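Local coordinates for protein putative polyprenyl synthetase (Streptomyces coelicolor, PDB 3NF2) that probably makes isoprenoid diphosphates as a magnesium-dependent prenyltransferase of the FPP/GGPP synthase family, at residues D4-G12 against R331-V339; L136-R147 against V197-D207. One frame throughout, in Å; residues are numbered along the deposited sequence.

Contact 1: D4-G12 against R331-V339; sequences DVTALLERG and RFTALADFV
One face of the Arg331 guanidinium is taken by Leu8, whose CD2 stands 3.4 Å above the plane, nearer its periphery than its centre; at the edge, near the plane, comes Asp4. Its carboxylate is turned 46° from the guanidinium, and with OD2 3.9 Å from Arg331 NE the pair is a long salt bridge. Arg331 gets this far because its chain runs extended from CG to NE. The second flat group, the Phe338 ring, receives Leu9 over one face: CD1 lies 4.2 Å from the ring centroid and 27° off the normal, a CH-pi contact. Val5 CG1 reaches Phe338 CB at 3.9 Å. Between the two flat groups Leu9 and Leu335 lie alongside each other, running opposite ways, their CD2 atoms 3.9 Å apart. These contacts join helices 5-25 and 326-339 nearly at right angles, the segment axes 10.3 Å apart at closest approach and 99° between their directions. At the polar end Arg331 CZ sits over one face of the Arg11 guanidinium, the side chains crossing at about a right angle; Glu67 forms a salt bridge with Arg11 and a weak, long ion pair with Arg331, so it probably offsets the two like charges. With no hydrogen bond crossing, the chemistry implies an apolar joint between the terminal helices, bordered at one end by a long, probably weak ion pair.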
# COMPACT_ATOMS: atom_id res chain seq x y z
N ASP A 4 30.56 -10.81 19.08
CA ASP A 4 29.34 -10.04 19.46
C ASP A 4 28.60 -9.57 18.21
O ASP A 4 27.47 -9.08 18.29
CB ASP A 4 29.71 -8.85 20.36
CG ASP A 4 28.59 -8.46 21.33
OD1 ASP A 4 28.74 -8.75 22.54
OD2 ASP A 4 27.58 -7.86 20.90
N VAL A 5 29.26 -9.72 17.06
CA VAL A 5 28.71 -9.28 15.77
C VAL A 5 27.47 -10.07 15.40
O VAL A 5 26.41 -9.50 15.15
CB VAL A 5 29.76 -9.38 14.64
CG1 VAL A 5 29.31 -8.57 13.42
CG2 VAL A 5 31.14 -8.90 15.12
N THR A 6 27.59 -11.40 15.37
CA THR A 6 26.47 -12.29 15.07
C THR A 6 25.51 -12.45 16.26
O THR A 6 24.41 -12.97 16.11
CB THR A 6 26.95 -13.67 14.58
OG1 THR A 6 28.11 -14.07 15.31
CG2 THR A 6 27.28 -13.64 13.09
N ALA A 7 25.95 -12.00 17.44
CA ALA A 7 25.12 -12.00 18.64
C ALA A 7 24.00 -10.97 18.54
O ALA A 7 22.88 -11.21 19.00
CB ALA A 7 25.96 -11.75 19.88
N LEU A 8 24.31 -9.82 17.93
CA LEU A 8 23.32 -8.76 17.73
C LEU A 8 22.29 -9.11 16.65
O LEU A 8 21.11 -8.80 16.80
CB LEU A 8 24.01 -7.44 17.37
CG LEU A 8 24.87 -6.74 18.42
CD1 LEU A 8 25.48 -5.49 17.81
CD2 LEU A 8 24.06 -6.39 19.66
N LEU A 9 22.75 -9.75 15.58
CA LEU A 9 21.87 -10.20 14.49
C LEU A 9 20.89 -11.27 14.98
O LEU A 9 19.73 -11.26 14.59
CB LEU A 9 22.68 -10.72 13.30
CG LEU A 9 23.65 -9.78 12.56
CD1 LEU A 9 24.32 -10.52 11.41
CD2 LEU A 9 22.97 -8.51 12.06
N GLU A 10 21.39 -12.17 15.82
CA GLU A 10 20.58 -13.15 16.54
C GLU A 10 19.57 -12.46 17.46
O GLU A 10 18.38 -12.79 17.44
CB GLU A 10 21.49 -14.08 17.36
CG GLU A 10 20.81 -14.90 18.46
CD GLU A 10 20.26 -16.24 17.97
OE1 GLU A 10 19.64 -16.30 16.89
OE2 GLU A 10 20.46 -17.25 18.70
N ARG A 11 20.05 -11.49 18.23
CA ARG A 11 19.23 -10.70 19.15
C ARG A 11 18.03 -10.05 18.46
O ARG A 11 16.92 -10.09 18.99
CB ARG A 11 20.10 -9.64 19.83
CG ARG A 11 19.44 -8.86 20.94
CD ARG A 11 20.01 -7.46 20.97
NE ARG A 11 20.07 -6.91 22.32
CZ ARG A 11 20.46 -5.68 22.62
NH1 ARG A 11 20.83 -4.84 21.65
NH2 ARG A 11 20.49 -5.28 23.88
N GLY A 12 18.26 -9.46 17.29
CA GLY A 12 17.21 -8.80 16.52
C GLY A 12 16.21 -9.76 15.89
O GLY A 12 15.01 -9.49 15.88
N ARG A 331 28.40 -0.83 19.41
CA ARG A 331 27.56 -1.81 18.74
C ARG A 331 27.12 -1.33 17.35
O ARG A 331 27.13 -2.10 16.39
CB ARG A 331 26.37 -2.20 19.63
CG ARG A 331 26.70 -3.27 20.66
CD ARG A 331 25.60 -3.45 21.69
NE ARG A 331 25.65 -4.77 22.31
CZ ARG A 331 24.78 -5.22 23.22
NH1 ARG A 331 24.92 -6.44 23.72
NH2 ARG A 331 23.79 -4.44 23.65
N PHE A 332 26.78 -0.05 17.25
CA PHE A 332 26.43 0.58 15.97
C PHE A 332 27.61 0.61 15.00
O PHE A 332 27.44 0.42 13.79
CB PHE A 332 25.94 2.00 16.22
CG PHE A 332 24.46 2.13 16.42
CD1 PHE A 332 23.93 2.25 17.69
CD2 PHE A 332 23.60 2.15 15.33
CE1 PHE A 332 22.56 2.38 17.88
CE2 PHE A 332 22.23 2.29 15.51
CZ PHE A 332 21.71 2.41 16.78
N THR A 333 28.80 0.86 15.54
CA THR A 333 30.05 0.86 14.79
C THR A 333 30.38 -0.53 14.21
O THR A 333 30.85 -0.62 13.08
CB THR A 333 31.21 1.40 15.68
OG1 THR A 333 31.04 2.82 15.86
CG2 THR A 333 32.60 1.12 15.09
N ALA A 334 30.10 -1.59 14.96
CA ALA A 334 30.43 -2.94 14.53
C ALA A 334 29.52 -3.49 13.43
O ALA A 334 29.94 -4.31 12.62
CB ALA A 334 30.46 -3.89 15.72
N LEU A 335 28.26 -3.05 13.43
CA LEU A 335 27.32 -3.40 12.36
C LEU A 335 27.78 -2.78 11.05
O LEU A 335 27.74 -3.44 10.00
CB LEU A 335 25.90 -2.94 12.70
CG LEU A 335 25.15 -3.80 13.71
CD1 LEU A 335 23.95 -3.05 14.24
CD2 LEU A 335 24.73 -5.14 13.13
N ALA A 336 28.23 -1.53 11.13
CA ALA A 336 28.77 -0.80 9.99
C ALA A 336 29.96 -1.49 9.34
O ALA A 336 30.09 -1.47 8.11
CB ALA A 336 29.12 0.63 10.39
N ASP A 337 30.81 -2.13 10.14
CA ASP A 337 31.92 -2.90 9.60
C ASP A 337 31.45 -4.23 9.00
O ASP A 337 32.02 -4.69 8.01
CB ASP A 337 33.01 -3.14 10.65
CG ASP A 337 33.46 -1.85 11.34
OD1 ASP A 337 33.08 -0.74 10.91
OD2 ASP A 337 34.19 -1.96 12.35
N PHE A 338 30.42 -4.83 9.60
CA PHE A 338 29.86 -6.09 9.08
C PHE A 338 29.25 -5.90 7.69
O PHE A 338 29.30 -6.80 6.85
CB PHE A 338 28.80 -6.68 10.03
CG PHE A 338 28.12 -7.92 9.49
CD1 PHE A 338 26.87 -7.84 8.87
CD2 PHE A 338 28.73 -9.17 9.58
CE1 PHE A 338 26.24 -8.98 8.36
CE2 PHE A 338 28.11 -10.32 9.07
CZ PHE A 338 26.86 -10.22 8.46
N VAL A 339 28.67 -4.72 7.49
CA VAL A 339 28.02 -4.35 6.24
C VAL A 339 28.97 -4.39 5.03
O VAL A 339 28.54 -4.74 3.92
CB VAL A 339 27.27 -3.00 6.41
CG1 VAL A 339 27.45 -2.08 5.21
CG2 VAL A 339 25.79 -3.26 6.69

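Contact 2: L136-R147 against V197-D207; sequences LGTVEAGRATRR and VLGGADERTAD
Charged and apolar interhelical packing joins the start of helix 139-165 to the turn between helices 173-198 and 203-230, near one end of the helical bundle. The apolar evidence centres on Ala144, whose CB meets Leu198 CD2 at 3.8 Å and Val197 CG1 at 4.0 Å. Val197 turns CG1 anti to its backbone N (chi1 176°), which lays that methyl against the Ala144 backbone while CG2 faces Arg147.

Arg147 sits as a knob in a hole formed by Val197, Glu203, Ala206 and Asp207. Ala206 CB rests over one guanidinium face, 3.3 Å above the plane. Two nitrogens, NH1 and NH2, grip the single oxygen Asp207 OD1 end-on; the NH1 bond is 3.0 Å long and meets OD1 on its anti side. Arg147 NH2 also bonds Glu203 OE2 at 3.2 Å, approaching from above the carboxylate plane. Glu210 adds a further salt bridge to NH1, and the three acids probably balance the positive charge. Arg147 NE is buried and has no partner in the model.

Arg143 NE lies 4.0 Å from the other Glu203 oxygen, OE1, the guanidinium plane 83° from the carboxylate. That pair is long and purely electrostatic, since no N-H points at the oxygen.

Thr138 N-caps helix 139-165 through a weak bond from Ala141 N. Gly200, at positive phi, is the C-prime residue of a Schellman motif (Ala201 N to Ala196 O, Gly200 N weakly to Val197 O) that ends helix 173-198 just before helix 203-230, at an interhelical turn of the mainly helical isoprenoid synthase fold.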
# COMPACT_ATOMS: atom_id res chain seq x y z
N LEU A 136 0.13 1.55 19.92
CA LEU A 136 0.72 2.00 21.19
C LEU A 136 0.03 3.24 21.77
O LEU A 136 0.00 3.42 22.99
CB LEU A 136 2.22 2.22 21.03
CG LEU A 136 3.00 0.96 20.64
CD1 LEU A 136 4.40 1.30 20.16
CD2 LEU A 136 3.05 -0.04 21.79
N GLY A 137 -0.54 4.08 20.90
CA GLY A 137 -1.34 5.23 21.32
C GLY A 137 -0.57 6.42 21.86
O GLY A 137 -1.17 7.42 22.24
N THR A 138 0.76 6.31 21.87
CA THR A 138 1.64 7.34 22.44
C THR A 138 2.11 8.36 21.39
O THR A 138 1.95 8.15 20.19
CB THR A 138 2.89 6.71 23.12
OG1 THR A 138 3.64 5.96 22.16
CG2 THR A 138 2.46 5.78 24.26
N VAL A 139 2.67 9.46 21.87
CA VAL A 139 3.25 10.50 21.02
C VAL A 139 4.49 9.98 20.26
O VAL A 139 4.68 10.30 19.08
CB VAL A 139 3.54 11.80 21.83
CG1 VAL A 139 4.47 11.52 23.03
CG2 VAL A 139 4.10 12.93 20.94
N GLU A 140 5.29 9.15 20.94
CA GLU A 140 6.48 8.51 20.38
C GLU A 140 6.11 7.66 19.16
O GLU A 140 6.82 7.66 18.15
CB GLU A 140 7.15 7.61 21.43
CG GLU A 140 7.93 8.34 22.54
CD GLU A 140 7.05 8.89 23.67
OE1 GLU A 140 6.07 8.22 24.07
OE2 GLU A 140 7.35 9.99 24.15
N ALA A 141 4.99 6.95 19.29
CA ALA A 141 4.49 6.06 18.26
C ALA A 141 4.01 6.80 17.01
O ALA A 141 4.11 6.27 15.90
CB ALA A 141 3.36 5.21 18.83
N GLY A 142 3.50 8.01 17.19
CA GLY A 142 3.05 8.84 16.08
C GLY A 142 4.24 9.36 15.31
O GLY A 142 4.24 9.41 14.07
N ARG A 143 5.28 9.74 16.06
CA ARG A 143 6.51 10.23 15.47
C ARG A 143 7.28 9.12 14.76
O ARG A 143 7.89 9.34 13.72
CB ARG A 143 7.37 10.91 16.55
CG ARG A 143 7.04 12.39 16.76
CD ARG A 143 7.44 12.86 18.16
NE ARG A 143 8.59 12.12 18.67
CZ ARG A 143 8.91 12.02 19.96
NH1 ARG A 143 8.17 12.62 20.90
NH2 ARG A 143 9.98 11.31 20.32
N ALA A 144 7.22 7.92 15.33
CA ALA A 144 7.84 6.74 14.73
C ALA A 144 7.15 6.34 13.41
O ALA A 144 7.83 5.92 12.48
CB ALA A 144 7.83 5.58 15.71
N THR A 145 5.82 6.50 13.36
CA THR A 145 5.05 6.24 12.13
C THR A 145 5.39 7.28 11.05
O THR A 145 5.42 6.94 9.86
CB THR A 145 3.52 6.21 12.39
OG1 THR A 145 3.23 5.45 13.56
CG2 THR A 145 2.76 5.57 11.20
N ARG A 146 5.66 8.51 11.47
CA ARG A 146 6.10 9.60 10.59
C ARG A 146 7.40 9.24 9.86
O ARG A 146 7.55 9.50 8.67
CB ARG A 146 6.30 10.88 11.42
CG ARG A 146 6.94 12.07 10.72
CD ARG A 146 5.92 13.16 10.48
NE ARG A 146 6.43 14.20 9.59
CZ ARG A 146 6.85 15.40 9.98
NH1 ARG A 146 6.84 15.73 11.27
NH2 ARG A 146 7.28 16.28 9.08
N ARG A 147 8.31 8.61 10.60
CA ARG A 147 9.60 8.17 10.08
C ARG A 147 9.42 7.00 9.13
O ARG A 147 10.15 6.88 8.15
CB ARG A 147 10.52 7.73 11.22
CG ARG A 147 10.78 8.76 12.30
CD ARG A 147 11.86 9.72 11.91
NE ARG A 147 11.91 10.86 12.82
CZ ARG A 147 12.91 11.74 12.85
NH1 ARG A 147 13.95 11.59 12.04
NH2 ARG A 147 12.87 12.75 13.71
N VAL A 197 13.27 6.89 18.59
CA VAL A 197 12.03 7.67 18.58
C VAL A 197 10.99 7.05 19.52
O VAL A 197 10.27 7.77 20.22
CB VAL A 197 11.48 7.83 17.14
CG1 VAL A 197 10.15 8.55 17.14
CG2 VAL A 197 12.45 8.62 16.28
N LEU A 198 10.95 5.71 19.55
CA LEU A 198 10.05 4.98 20.45
C LEU A 198 10.47 5.10 21.92
O LEU A 198 9.63 4.99 22.82
CB LEU A 198 9.95 3.50 20.04
CG LEU A 198 9.13 3.17 18.78
CD1 LEU A 198 9.26 1.70 18.37
CD2 LEU A 198 7.66 3.56 18.94
N GLY A 199 11.76 5.33 22.15
CA GLY A 199 12.31 5.54 23.49
C GLY A 199 12.35 6.99 23.96
O GLY A 199 12.94 7.28 25.00
N GLY A 200 11.75 7.89 23.18
CA GLY A 200 11.60 9.30 23.58
C GLY A 200 12.58 10.34 23.06
O GLY A 200 12.46 11.52 23.43
N ALA A 201 13.53 9.94 22.22
CA ALA A 201 14.56 10.85 21.65
C ALA A 201 13.96 12.04 20.89
O ALA A 201 12.93 11.90 20.23
CB ALA A 201 15.51 10.08 20.75
N ASP A 202 14.62 13.21 20.98
CA ASP A 202 14.15 14.44 20.32
C ASP A 202 14.41 14.38 18.81
O ASP A 202 15.15 13.52 18.33
CB ASP A 202 14.79 15.70 20.93
CG ASP A 202 14.02 16.99 20.61
OD1 ASP A 202 14.61 17.93 20.04
OD2 ASP A 202 12.81 17.05 20.91
N GLU A 203 13.81 15.32 18.08
CA GLU A 203 13.84 15.36 16.63
C GLU A 203 15.24 15.49 16.02
O GLU A 203 15.47 15.05 14.90
CB GLU A 203 12.90 16.46 16.11
CG GLU A 203 11.84 15.98 15.09
CD GLU A 203 10.80 15.00 15.68
OE1 GLU A 203 10.47 15.11 16.89
OE2 GLU A 203 10.30 14.13 14.93
N ARG A 204 16.18 16.06 16.79
CA ARG A 204 17.57 16.20 16.34
C ARG A 204 18.42 14.94 16.53
O ARG A 204 19.27 14.63 15.68
CB ARG A 204 18.24 17.41 17.01
CG ARG A 204 17.82 18.77 16.42
CD ARG A 204 18.81 19.89 16.77
NE ARG A 204 20.10 19.72 16.10
CZ ARG A 204 21.22 19.29 16.69
NH1 ARG A 204 22.34 19.17 15.99
NH2 ARG A 204 21.22 18.98 17.99
N THR A 205 18.22 14.24 17.62
CA THR A 205 18.92 13.00 17.84
C THR A 205 18.52 12.00 16.78
O THR A 205 19.31 11.24 16.29
CB THR A 205 18.57 12.42 19.20
OG1 THR A 205 18.64 13.42 20.20
CG2 THR A 205 19.48 11.30 19.55
N ALA A 206 17.24 11.96 16.47
CA ALA A 206 16.73 11.01 15.52
C ALA A 206 17.22 11.21 14.09
O ALA A 206 17.62 10.27 13.43
CB ALA A 206 15.24 11.01 15.56
N ASP A 207 17.25 12.45 13.63
CA ASP A 207 17.68 12.76 12.29
C ASP A 207 19.08 12.31 12.13
O ASP A 207 19.46 11.88 11.07
CB ASP A 207 17.71 14.25 12.07
CG ASP A 207 16.40 14.86 12.20
OD1 ASP A 207 15.46 14.15 12.53
OD2 ASP A 207 16.29 16.05 11.97

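How the contacts relate
From the N terminus, helix 5-25 supplies the first side of contact 1, which is completed by 331-339, 319 residues on from the end of 4-12; this closes almost the whole modelled chain into one loop. Contact 2 lies wholly within that loop, closing a much shorter and mostly helical one of its own between 136-147 and 197-207, so the two nest and do not cross. The centres of contacts 1 and 2 are about 23 Å apart, and the nearest atoms of contacts 1 and 2 are about 9 Å apart, without touching. Helix 203-230 connects them indirectly: its start belongs to contact 2, whereas farther along Leu216 and Phe220 pack against helix 326-339 of contact 1.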